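Local coordinates for protein guanosine 5'-monophosphate Reductase (Trypanosoma brucei brucei, PDB 6LK4) that probably catalyses the NADPH-dependent deamination of GMP to IMP, and carries a CBS domain that binds GTP and mediates its allosteric regulation, at residues Glu90-Gln95 with Leu229-Ala234; Ser96-Ser101 with Thr175-Glu180; Cys129-Asn134 with Leu142-Arg147; Val235-Asp240 with Ile269-Arg274. All coordinates share one frame; numbering follows the deposited sequence.

Contact 1: Glu90-Gln95 with Leu229-Ala234. With GTP (guanosine-5'-triphosphate), chain B.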
# COMPACT_ATOMS: atom_id res chain seq x y z
N GLU A 90 19.09 -38.45 -22.83
CA GLU A 90 19.64 -37.18 -23.28
C GLU A 90 20.78 -36.71 -22.40
O GLU A 90 21.81 -36.25 -22.90
CB GLU A 90 18.55 -36.12 -23.33
CG GLU A 90 17.55 -36.34 -24.42
CD GLU A 90 16.59 -35.18 -24.52
OE1 GLU A 90 16.95 -34.07 -24.05
OE2 GLU A 90 15.47 -35.39 -25.07
N VAL A 91 20.61 -36.80 -21.07
CA VAL A 91 21.70 -36.44 -20.16
C VAL A 91 22.95 -37.25 -20.49
O VAL A 91 24.05 -36.71 -20.59
CB VAL A 91 21.27 -36.65 -18.70
CG1 VAL A 91 22.43 -36.29 -17.76
CG2 VAL A 91 20.05 -35.81 -18.38
N LYS A 92 22.78 -38.56 -20.70
CA LYS A 92 23.92 -39.41 -21.03
C LYS A 92 24.52 -39.03 -22.38
O LYS A 92 25.72 -39.24 -22.61
CB LYS A 92 23.47 -40.87 -21.02
CG LYS A 92 23.22 -41.40 -19.63
CD LYS A 92 24.44 -41.14 -18.75
CE LYS A 92 24.49 -42.08 -17.57
NZ LYS A 92 25.49 -41.63 -16.57
N ARG A 93 23.71 -38.45 -23.25
CA ARG A 93 24.16 -38.04 -24.57
C ARG A 93 24.90 -36.72 -24.54
O ARG A 93 25.46 -36.31 -25.57
CB ARG A 93 22.95 -37.95 -25.50
CG ARG A 93 23.24 -38.24 -26.95
CD ARG A 93 23.75 -39.64 -27.17
NE ARG A 93 24.39 -39.74 -28.47
CZ ARG A 93 24.02 -40.57 -29.44
NH1 ARG A 93 23.03 -41.43 -29.25
NH2 ARG A 93 24.65 -40.56 -30.60
N ALA A 94 24.94 -36.04 -23.39
CA ALA A 94 25.44 -34.67 -23.36
C ALA A 94 26.93 -34.61 -23.65
O ALA A 94 27.40 -33.75 -24.42
CB ALA A 94 25.12 -34.04 -22.01
N GLN A 95 27.71 -35.50 -23.03
CA GLN A 95 29.11 -35.67 -23.35
C GLN A 95 29.51 -37.12 -23.12
O GLN A 95 28.79 -37.89 -22.47
CB GLN A 95 29.98 -34.72 -22.53
CG GLN A 95 29.70 -34.78 -21.07
CD GLN A 95 30.73 -34.01 -20.27
OE1 GLN A 95 30.56 -32.82 -20.00
NE2 GLN A 95 31.83 -34.68 -19.91
N LEU A 229 28.00 -37.86 -18.14
CA LEU A 229 27.57 -37.21 -16.91
C LEU A 229 26.79 -38.17 -16.03
O LEU A 229 25.95 -38.94 -16.50
CB LEU A 229 26.73 -36.00 -17.25
CG LEU A 229 27.48 -34.91 -18.03
CD1 LEU A 229 26.48 -33.83 -18.41
CD2 LEU A 229 28.64 -34.32 -17.22
N LEU A 230 27.11 -38.16 -14.73
CA LEU A 230 26.34 -38.89 -13.72
C LEU A 230 24.92 -38.35 -13.62
O LEU A 230 24.70 -37.13 -13.60
CB LEU A 230 26.99 -38.74 -12.35
CG LEU A 230 28.22 -39.53 -11.94
CD1 LEU A 230 28.36 -39.46 -10.43
CD2 LEU A 230 28.09 -40.93 -12.40
N VAL A 231 23.94 -39.25 -13.48
CA VAL A 231 22.55 -38.85 -13.26
C VAL A 231 21.84 -39.94 -12.48
O VAL A 231 22.14 -41.13 -12.62
CB VAL A 231 21.82 -38.54 -14.59
CG1 VAL A 231 21.56 -39.82 -15.36
CG2 VAL A 231 20.51 -37.82 -14.34
N GLY A 232 20.88 -39.54 -11.64
CA GLY A 232 20.01 -40.46 -10.94
C GLY A 232 18.55 -40.19 -11.27
O GLY A 232 18.20 -39.16 -11.84
N ALA A 233 17.69 -41.13 -10.88
CA ALA A 233 16.27 -41.05 -11.20
C ALA A 233 15.45 -41.61 -10.05
O ALA A 233 15.87 -42.54 -9.35
CB ALA A 233 15.95 -41.80 -12.51
N ALA A 234 14.26 -41.04 -9.85
CA ALA A 234 13.39 -41.44 -8.76
C ALA A 234 12.35 -42.45 -9.24
O ALA A 234 11.93 -42.44 -10.40
CB ALA A 234 12.70 -40.22 -8.15
O3B GTP B . 28.00 -27.39 -28.05
PB GTP B . 29.28 -28.35 -27.90
O1B GTP B . 29.41 -28.83 -26.47
O2B GTP B . 30.54 -27.62 -28.34
O3A GTP B . 28.92 -29.56 -28.90
PA GTP B . 29.56 -29.76 -30.37
O1A GTP B . 30.74 -28.87 -30.66
O2A GTP B . 28.46 -29.60 -31.38
O5' GTP B . 30.08 -31.28 -30.35
C5' GTP B . 29.19 -32.35 -30.19
C4' GTP B . 28.98 -32.71 -28.72
O4' GTP B . 27.78 -33.47 -28.68
C3' GTP B . 30.06 -33.57 -28.10
O3' GTP B . 30.18 -33.24 -26.73
C2' GTP B . 29.51 -34.98 -28.22
O2' GTP B . 29.93 -35.87 -27.21
C1' GTP B . 28.01 -34.75 -28.14
N9 GTP B . 27.40 -35.77 -28.98
C8 GTP B . 26.49 -36.70 -28.57
N7 GTP B . 26.19 -37.49 -29.62
C5 GTP B . 26.89 -37.06 -30.69
C6 GTP B . 26.95 -37.51 -32.01
O6 GTP B . 26.24 -38.47 -32.33
N1 GTP B . 27.77 -36.87 -32.92
C2 GTP B . 28.52 -35.79 -32.52
N2 GTP B . 29.32 -35.16 -33.38
N3 GTP B . 28.46 -35.35 -31.21
C4 GTP B . 27.66 -35.98 -30.31

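Contact 2: Ser96-Ser101 with Thr175-Glu180. With GTP (guanosine-5'-triphosphate), chain B.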
# COMPACT_ATOMS: atom_id res chain seq x y z
N SER A 96 30.65 -37.50 -23.68
CA SER A 96 31.17 -38.85 -23.49
C SER A 96 32.63 -38.84 -23.90
O SER A 96 33.15 -37.84 -24.37
CB SER A 96 30.38 -39.86 -24.31
OG SER A 96 30.90 -41.17 -24.15
N PHE A 97 33.29 -39.97 -23.72
CA PHE A 97 34.59 -40.14 -24.36
C PHE A 97 34.39 -40.83 -25.72
O PHE A 97 34.58 -40.21 -26.77
CB PHE A 97 35.55 -40.92 -23.46
CG PHE A 97 36.90 -41.04 -24.05
CD1 PHE A 97 37.61 -39.89 -24.38
CD2 PHE A 97 37.45 -42.27 -24.33
CE1 PHE A 97 38.87 -39.97 -24.96
CE2 PHE A 97 38.70 -42.36 -24.90
CZ PHE A 97 39.42 -41.21 -25.21
N LEU A 98 34.01 -42.09 -25.71
CA LEU A 98 33.61 -42.77 -26.93
C LEU A 98 32.10 -42.62 -27.10
O LEU A 98 31.33 -43.13 -26.29
CB LEU A 98 33.98 -44.25 -26.90
CG LEU A 98 35.44 -44.56 -26.62
CD1 LEU A 98 35.71 -46.02 -26.88
CD2 LEU A 98 36.31 -43.71 -27.49
N ILE A 99 31.69 -41.91 -28.14
CA ILE A 99 30.27 -41.80 -28.44
C ILE A 99 29.83 -43.12 -29.07
O ILE A 99 30.29 -43.48 -30.15
CB ILE A 99 29.97 -40.62 -29.37
CG1 ILE A 99 30.51 -39.33 -28.77
CG2 ILE A 99 28.47 -40.53 -29.61
CD1 ILE A 99 30.73 -38.24 -29.79
N GLU A 100 28.97 -43.85 -28.38
CA GLU A 100 28.35 -45.02 -28.99
C GLU A 100 27.30 -44.56 -29.99
O GLU A 100 26.62 -43.54 -29.78
CB GLU A 100 27.72 -45.91 -27.93
CG GLU A 100 28.71 -46.67 -27.07
CD GLU A 100 28.03 -47.70 -26.20
OE1 GLU A 100 26.84 -47.97 -26.45
OE2 GLU A 100 28.68 -48.23 -25.27
N SER A 101 27.18 -45.30 -31.08
CA SER A 101 26.14 -45.05 -32.09
C SER A 101 26.10 -43.58 -32.51
O SER A 101 25.09 -42.90 -32.30
CB SER A 101 24.79 -45.50 -31.55
N THR A 175 39.88 -49.27 -30.51
CA THR A 175 38.70 -49.18 -29.65
C THR A 175 39.04 -48.95 -28.18
O THR A 175 38.13 -48.72 -27.39
CB THR A 175 37.84 -50.43 -29.77
OG1 THR A 175 38.67 -51.59 -29.64
CG2 THR A 175 37.11 -50.47 -31.09
N SER A 176 40.32 -49.00 -27.81
CA SER A 176 40.74 -48.73 -26.44
C SER A 176 41.60 -47.48 -26.37
O SER A 176 42.46 -47.36 -25.50
CB SER A 176 41.51 -49.91 -25.85
OG SER A 176 40.80 -51.13 -25.94
N ILE A 177 41.39 -46.54 -27.30
CA ILE A 177 42.28 -45.39 -27.37
C ILE A 177 42.18 -44.57 -26.08
O ILE A 177 41.10 -44.40 -25.50
CB ILE A 177 41.97 -44.55 -28.63
CG1 ILE A 177 43.06 -43.50 -28.87
CG2 ILE A 177 40.53 -43.93 -28.61
CD1 ILE A 177 43.03 -42.88 -30.26
N SER A 178 43.32 -44.12 -25.59
CA SER A 178 43.36 -43.33 -24.37
C SER A 178 43.13 -41.84 -24.66
O SER A 178 43.16 -41.39 -25.81
CB SER A 178 44.71 -43.52 -23.68
OG SER A 178 45.70 -42.76 -24.36
N LEU A 179 42.93 -41.07 -23.59
CA LEU A 179 42.73 -39.64 -23.73
C LEU A 179 43.98 -38.95 -24.23
O LEU A 179 43.90 -38.02 -25.05
CB LEU A 179 42.27 -39.02 -22.41
CG LEU A 179 42.16 -37.51 -22.42
CD1 LEU A 179 41.22 -37.03 -23.54
CD2 LEU A 179 41.68 -37.05 -21.08
N GLU A 180 45.16 -39.39 -23.78
CA GLU A 180 46.40 -38.83 -24.31
C GLU A 180 46.59 -39.21 -25.77
O GLU A 180 47.03 -38.39 -26.58
CB GLU A 180 47.59 -39.28 -23.47
O3B GTP B . 28.00 -27.39 -28.05
PB GTP B . 29.28 -28.35 -27.90
O1B GTP B . 29.41 -28.83 -26.47
O2B GTP B . 30.54 -27.62 -28.34
O3A GTP B . 28.92 -29.56 -28.90
PA GTP B . 29.56 -29.76 -30.37
O1A GTP B . 30.74 -28.87 -30.66
O2A GTP B . 28.46 -29.60 -31.38
O5' GTP B . 30.08 -31.28 -30.35
C5' GTP B . 29.19 -32.35 -30.19
C4' GTP B . 28.98 -32.71 -28.72
O4' GTP B . 27.78 -33.47 -28.68
C3' GTP B . 30.06 -33.57 -28.10
O3' GTP B . 30.18 -33.24 -26.73
C2' GTP B . 29.51 -34.98 -28.22
O2' GTP B . 29.93 -35.87 -27.21
C1' GTP B . 28.01 -34.75 -28.14
N9 GTP B . 27.40 -35.77 -28.98
C8 GTP B . 26.49 -36.70 -28.57
N7 GTP B . 26.19 -37.49 -29.62
C5 GTP B . 26.89 -37.06 -30.69
C6 GTP B . 26.95 -37.51 -32.01
O6 GTP B . 26.24 -38.47 -32.33
N1 GTP B . 27.77 -36.87 -32.92
C2 GTP B . 28.52 -35.79 -32.52
N2 GTP B . 29.32 -35.16 -33.38
N3 GTP B . 28.46 -35.35 -31.21
C4 GTP B . 27.66 -35.98 -30.31

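Contact 3: Cys129-Asn134 with Leu142-Arg147. With GTP (guanosine-5'-triphosphate), chain B.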
# COMPACT_ATOMS: atom_id res chain seq x y z
N CYS A 129 28.66 -33.02 -35.52
CA CYS A 129 28.95 -33.43 -36.88
C CYS A 129 28.07 -34.62 -37.20
O CYS A 129 27.48 -35.24 -36.32
CB CYS A 129 30.43 -33.79 -37.05
SG CYS A 129 30.77 -35.45 -36.49
N LEU A 130 27.98 -34.94 -38.48
CA LEU A 130 27.34 -36.15 -38.94
C LEU A 130 28.38 -36.96 -39.69
O LEU A 130 29.16 -36.40 -40.48
CB LEU A 130 26.15 -35.87 -39.85
CG LEU A 130 24.99 -35.11 -39.22
CD1 LEU A 130 23.97 -34.76 -40.28
CD2 LEU A 130 24.35 -35.95 -38.11
N LEU A 131 28.41 -38.26 -39.43
CA LEU A 131 29.31 -39.14 -40.15
C LEU A 131 28.58 -39.69 -41.37
O LEU A 131 27.47 -40.22 -41.25
CB LEU A 131 29.83 -40.25 -39.24
CG LEU A 131 30.68 -39.56 -38.17
CD1 LEU A 131 30.88 -40.44 -36.97
CD2 LEU A 131 32.02 -39.10 -38.75
N VAL A 132 29.18 -39.51 -42.53
CA VAL A 132 28.58 -39.96 -43.79
C VAL A 132 29.02 -41.39 -44.02
O VAL A 132 30.22 -41.66 -44.14
CB VAL A 132 28.99 -39.05 -44.96
CG1 VAL A 132 28.07 -39.27 -46.14
CG2 VAL A 132 28.95 -37.59 -44.52
N VAL A 133 28.07 -42.31 -44.04
CA VAL A 133 28.36 -43.72 -44.21
C VAL A 133 27.56 -44.23 -45.40
O VAL A 133 26.66 -43.56 -45.90
CB VAL A 133 28.07 -44.55 -42.94
CG1 VAL A 133 28.93 -44.07 -41.80
CG2 VAL A 133 26.61 -44.47 -42.58
N ASN A 134 27.90 -45.44 -45.85
CA ASN A 134 27.32 -45.96 -47.09
C ASN A 134 25.86 -46.35 -46.91
O ASN A 134 25.03 -46.09 -47.79
CB ASN A 134 28.14 -47.14 -47.62
CG ASN A 134 28.15 -48.33 -46.69
OD1 ASN A 134 27.53 -48.32 -45.62
ND2 ASN A 134 28.86 -49.37 -47.08
N LEU A 142 32.30 -42.97 -45.12
CA LEU A 142 32.77 -42.30 -46.34
C LEU A 142 33.25 -40.87 -46.11
O LEU A 142 33.99 -40.34 -46.95
CB LEU A 142 31.66 -42.26 -47.40
CG LEU A 142 30.95 -43.60 -47.61
CD1 LEU A 142 29.50 -43.39 -48.01
CD2 LEU A 142 31.66 -44.45 -48.62
N GLY A 143 32.84 -40.22 -45.03
CA GLY A 143 33.22 -38.85 -44.80
C GLY A 143 32.42 -38.24 -43.68
O GLY A 143 31.65 -38.92 -42.99
N ILE A 144 32.60 -36.93 -43.52
CA ILE A 144 32.10 -36.22 -42.36
C ILE A 144 31.55 -34.87 -42.81
O ILE A 144 32.05 -34.26 -43.76
CB ILE A 144 33.20 -36.03 -41.29
CG1 ILE A 144 32.61 -35.44 -40.00
CG2 ILE A 144 34.36 -35.20 -41.83
CD1 ILE A 144 33.62 -35.14 -38.93
N ILE A 145 30.52 -34.40 -42.13
CA ILE A 145 29.86 -33.16 -42.49
C ILE A 145 29.52 -32.39 -41.22
O ILE A 145 28.98 -32.96 -40.27
CB ILE A 145 28.63 -33.44 -43.38
CG1 ILE A 145 28.46 -32.35 -44.43
CG2 ILE A 145 27.37 -33.64 -42.59
CD1 ILE A 145 27.43 -32.69 -45.46
N THR A 146 29.88 -31.12 -41.19
CA THR A 146 29.62 -30.25 -40.05
C THR A 146 28.85 -29.02 -40.52
O THR A 146 28.70 -28.77 -41.72
CB THR A 146 30.93 -29.83 -39.38
OG1 THR A 146 31.76 -29.17 -40.34
CG2 THR A 146 31.67 -31.03 -38.87
N ARG A 147 28.35 -28.24 -39.56
CA ARG A 147 27.68 -26.98 -39.90
C ARG A 147 28.57 -26.13 -40.79
O ARG A 147 28.09 -25.52 -41.75
CB ARG A 147 27.31 -26.21 -38.64
CG ARG A 147 26.14 -26.78 -37.88
CD ARG A 147 26.06 -26.20 -36.46
NE ARG A 147 24.95 -26.78 -35.71
CZ ARG A 147 24.95 -28.02 -35.23
NH1 ARG A 147 26.01 -28.81 -35.40
NH2 ARG A 147 23.88 -28.47 -34.57
O3B GTP B . 28.00 -27.39 -28.05
PB GTP B . 29.28 -28.35 -27.90
O1B GTP B . 29.41 -28.83 -26.47
O2B GTP B . 30.54 -27.62 -28.34
O3A GTP B . 28.92 -29.56 -28.90
PA GTP B . 29.56 -29.76 -30.37
O1A GTP B . 30.74 -28.87 -30.66
O2A GTP B . 28.46 -29.60 -31.38
O5' GTP B . 30.08 -31.28 -30.35
C5' GTP B . 29.19 -32.35 -30.19
C4' GTP B . 28.98 -32.71 -28.72
O4' GTP B . 27.78 -33.47 -28.68
C3' GTP B . 30.06 -33.57 -28.10
O3' GTP B . 30.18 -33.24 -26.73
C2' GTP B . 29.51 -34.98 -28.22
O2' GTP B . 29.93 -35.87 -27.21
C1' GTP B . 28.01 -34.75 -28.14
N9 GTP B . 27.40 -35.77 -28.98
C8 GTP B . 26.49 -36.70 -28.57
N7 GTP B . 26.19 -37.49 -29.62
C5 GTP B . 26.89 -37.06 -30.69
C6 GTP B . 26.95 -37.51 -32.01
O6 GTP B . 26.24 -38.47 -32.33
N1 GTP B . 27.77 -36.87 -32.92
C2 GTP B . 28.52 -35.79 -32.52
N2 GTP B . 29.32 -35.16 -33.38
N3 GTP B . 28.46 -35.35 -31.21
C4 GTP B . 27.66 -35.98 -30.31

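Contact 4: Val235-Asp240 with Ile269-Arg274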
# COMPACT_ATOMS: atom_id res chain seq x y z
N VAL A 235 11.94 -43.34 -8.33
CA VAL A 235 10.83 -44.26 -8.55
C VAL A 235 9.91 -44.17 -7.35
O VAL A 235 10.30 -43.71 -6.27
CB VAL A 235 11.27 -45.72 -8.76
CG1 VAL A 235 12.06 -45.89 -10.04
CG2 VAL A 235 12.07 -46.20 -7.55
N GLY A 236 8.67 -44.62 -7.54
CA GLY A 236 7.73 -44.75 -6.46
C GLY A 236 7.82 -46.12 -5.84
O GLY A 236 8.87 -46.77 -5.88
N VAL A 237 6.71 -46.58 -5.28
CA VAL A 237 6.65 -47.90 -4.66
C VAL A 237 5.52 -48.76 -5.20
O VAL A 237 5.32 -49.86 -4.70
CB VAL A 237 6.53 -47.80 -3.12
CG1 VAL A 237 7.84 -47.38 -2.52
CG2 VAL A 237 5.41 -46.85 -2.75
N LYS A 238 4.77 -48.28 -6.19
CA LYS A 238 3.66 -49.07 -6.70
C LYS A 238 4.20 -50.20 -7.57
O LYS A 238 5.38 -50.22 -7.95
CB LYS A 238 2.68 -48.17 -7.46
N LYS A 239 3.33 -51.18 -7.86
CA LYS A 239 3.74 -52.35 -8.64
C LYS A 239 4.45 -51.95 -9.92
O LYS A 239 5.47 -52.55 -10.30
N ASP A 240 3.97 -50.90 -10.58
CA ASP A 240 4.53 -50.46 -11.84
C ASP A 240 5.87 -49.74 -11.69
O ASP A 240 6.61 -49.63 -12.67
CB ASP A 240 3.54 -49.55 -12.55
CG ASP A 240 3.91 -49.31 -13.99
OD1 ASP A 240 4.30 -50.28 -14.68
OD2 ASP A 240 3.80 -48.15 -14.43
N ILE A 269 9.97 -50.00 2.44
CA ILE A 269 10.95 -51.04 2.76
C ILE A 269 10.90 -52.14 1.72
O ILE A 269 11.93 -52.53 1.14
CB ILE A 269 10.71 -51.58 4.17
CG1 ILE A 269 11.00 -50.50 5.22
CG2 ILE A 269 11.56 -52.77 4.42
CD1 ILE A 269 10.05 -50.50 6.41
N ASN A 270 9.70 -52.65 1.44
CA ASN A 270 9.55 -53.73 0.48
C ASN A 270 10.04 -53.32 -0.89
O ASN A 270 10.67 -54.12 -1.60
CB ASN A 270 8.09 -54.16 0.40
CG ASN A 270 7.60 -54.82 1.67
OD1 ASN A 270 8.38 -55.37 2.45
ND2 ASN A 270 6.30 -54.76 1.89
N MET A 271 9.79 -52.07 -1.28
CA MET A 271 10.34 -51.61 -2.54
C MET A 271 11.86 -51.70 -2.53
O MET A 271 12.46 -52.15 -3.52
CB MET A 271 9.89 -50.18 -2.83
CG MET A 271 10.28 -49.68 -4.24
SD MET A 271 9.67 -50.80 -5.53
CE MET A 271 9.83 -49.77 -6.98
N VAL A 272 12.49 -51.32 -1.42
CA VAL A 272 13.94 -51.37 -1.36
C VAL A 272 14.43 -52.81 -1.49
O VAL A 272 15.31 -53.11 -2.30
CB VAL A 272 14.47 -50.72 -0.07
CG1 VAL A 272 15.98 -50.92 0.04
CG2 VAL A 272 14.17 -49.27 -0.08
N LYS A 273 13.85 -53.71 -0.68
CA LYS A 273 14.11 -55.14 -0.81
C LYS A 273 13.91 -55.62 -2.24
O LYS A 273 14.71 -56.41 -2.77
CB LYS A 273 13.21 -55.94 0.14
CG LYS A 273 13.57 -55.86 1.63
CD LYS A 273 12.45 -56.46 2.50
CE LYS A 273 12.84 -56.51 3.99
N ARG A 274 12.85 -55.15 -2.90
CA ARG A 274 12.62 -55.60 -4.27
C ARG A 274 13.73 -55.11 -5.19
O ARG A 274 14.33 -55.91 -5.92
CB ARG A 274 11.25 -55.14 -4.75
CG ARG A 274 10.76 -55.89 -5.96
CD ARG A 274 9.24 -56.03 -5.95
NE ARG A 274 8.60 -54.76 -5.63
CZ ARG A 274 7.86 -54.53 -4.54
NH1 ARG A 274 7.64 -55.50 -3.65
NH2 ARG A 274 7.35 -53.31 -4.37

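Contact 1: Glu90-Gln95 with Leu229-Ala234
Lys-92 reaches across to Leu-229 through a single hydrogen bond, from NZ of Lys-92 to the backbone O of Leu-229 at 2.7 Å. The approach is bent: the C=O...N angle is 138°, and the ammonium lies tilted out of the carbonyl plane. Although CB of Lys-92 points away from the other segment, a bend at chi2 (-53°) turns the chain back and delivers NZ to this acceptor.

Apolar groups fill in alongside. CG1 of Val-91 sits 3.9 Å from CB of Val-231, the two side chains crossing at a slant. Leu-229 divides its isobutyl group between two partners: CD1 lies 3.9 Å from CB of Ala-94, while CG is 3.8 Å from CG of Gln-95, whose extended chain runs at about a right angle to it.

Further out, Asp-254 and Asp-224 both form salt bridges with Lys-92 NZ. OD2 of Asp-254 also accepts the backbone N of Val-231, tying the lysine to the chain that runs into barrel strand 232-235. The next residue, Arg-93, reads the Hoogsteen edge of guanine: its NE donates to N7 of GTP at 3.1 Å with an N-H...N angle of 156°, and its NH2 donates to O6 of GTP at 3.1 Å. The same NH2 is bonded to O of Ser-101.

The buried ammonium thus has a carbonyl and two carboxylates around it, an environment that would probably keep it charged. Adjacent residues of the chain, Lys-92 and Arg-93, therefore link the barrel and the bound nucleotide near the C-terminal end of helix 81-92.

Contact 2: Ser96-Ser101 with Thr175-Glu180
The CA atoms of Phe-97 and Leu-179 lie 8.2 Å apart and those of Leu-98 and Thr-175 8.6 Å, which fits the absence of any hydrogen bond across the contact. Side chains of 96-101 bridge the gap. Phe-97 holds CG anti to its own N (chi1 -177°), which directs the ring at segment 175-180. The ring meets it by its edge: CE2 of Phe-97 lies 3.2 Å from O of Ile-177, the oxygen being in the ring plane. CE1 of Phe-97 is 4.0 Å from CD1 of Leu-179. Leu-98 adds CD1, 3.7 Å from O of Thr-175. Within 96-101, Ser-96 OG donates to Leu-98 O at 2.9 Å from above the carbonyl plane.

Ile-99 faces the nucleotide, its CD1 3.6 Å from O2' of GTP. Ser-178 OG caps a backbone N just beyond 175-180, while Ser-178 N bonds to OE1 of Glu-181, consistent with a capping box at the start of helix 179-189. The contact thus joins the entry to the CBS region, where 99-100 edges the antiparallel sheet with 203-208 and 193-197, to that helix. Phe-97 and Ile-177 rest on its Val-182, Phe-97 and Leu-179 touch Leu-215 of helix 209-216, and Leu-98 packs on Tyr-205 and Val-207.

Contact 3: Cys129-Asn134 with Leu142-Arg147
Leu-130 and Ile-145 form a hydrogen-bonded pair in an antiparallel beta hairpin, strands 130-133 and 141-145, in the middle of a four-stranded mixed sheet of the CBS region; both hairpin strands lie in the first CBS motif. The short axes approach to 4.5 Å, with their directions 156° apart. Leu-130 N to Ile-145 O measures 2.9 Å and is nearly straight (172° at the hydrogen); the return bond, Ile-145 N to Leu-130 O, is also present. Leu-131 and Ile-144 make the non-hydrogen-bonded pair between this one and Val-132 with Gly-143.

The regular pattern breaks there in a classic bulge: Leu-142 and Gly-143 both oppose Val-132, whose O accepts from both nitrogens, Leu-142 N in the carbonyl plane and Gly-143 N slightly tilted from it, the latter at 3.1 Å.

One face of the hairpin joins CD2 of Leu-131 to CG1 of Ile-144 at 3.9 Å. On the other, CB of Leu-130 is 3.7 Å from CG2 of Ile-145; from helix 159-162, Val-159 and Leu-162 cover Ile-145, and Val-159 also touches Val-132. At the ligand end, CB of Cys-129 is 3.5 Å from CG2 of Thr-146, and SG of Cys-129 is 3.8 Å from CD1 of Ile-144.

That sulfur, set between backbone N and carbonyl carbon (chi1 82°), also receives a weak hydrogen bond from N2 of GTP at 3.4 Å. The exocyclic amino group that distinguishes guanine from hypoxanthine is therefore met directly by the end of the hairpin.

Contact 4: Val235-Asp240 with Ile269-Arg274
Met-271 packs against Val-237 on the outside of the TIM barrel, where the loop after strand 232-235 meets helix 266-276. Two consecutive beta-alpha units come together here: 232-235 leads into helix 239-251, and neighbouring strand 255-259 into the helix that carries Met-271.

Apolar contacts provide most of the interface. CG1 of Val-237 lies 3.5 Å from CB of Met-271 and 3.8 Å from CG of Met-271. With chi1 at -172° the Met-271 chain leaves beside its carbonyl carbon, then bends at chi2 (54°), which carries the thioether to the loop until CE comes to 4.3 Å from CG2 of Val-235. Val-258 of strand 255-259 touches all three of these residues and closes the cluster on the barrel side. Val-237 also lies close to Ile-260, which is predicted to bind NAD(+).

No hydrogen bond crosses between the segments. The loop instead takes its polar support from Asp-241 in helix 239-251, which accepts Lys-238 N and, weakly, Gly-236 N.

Arg-274, solvent-exposed, makes a looser approach. Its guanidinium has Asn-270 O over one face, off its centre, while Val-237 O lies near its plane, 4.0 Å from NH2 of Arg-274, which is too long for a hydrogen bond. Deeper in, the methionine methyl rests against the backbone: CE of Met-271 is 3.3 Å from O of Gly-236.

How the contacts relate
Contacts 1, 2 and 3 are nested along the chain: 129-134/142-147 falls inside the loop closed by 96-101/175-180, itself inside that closed by 90-95/229-234. Contact 4 follows in series. Contact 1 therefore sits where the chain leaves the barrel for the CBS region and returns to strand 232-235. Its centre is about 17 Å from that of contact 2, about 26 Å from that of contact 3 and about 23 Å from that of contact 4. The first three all touch the same GTP, so the ligand joins the CBS sheets to the exit from the barrel, consistent with allosteric regulation through that domain. Contact 4, about 45 Å from contact 3 between centres, belongs to the barrel alone.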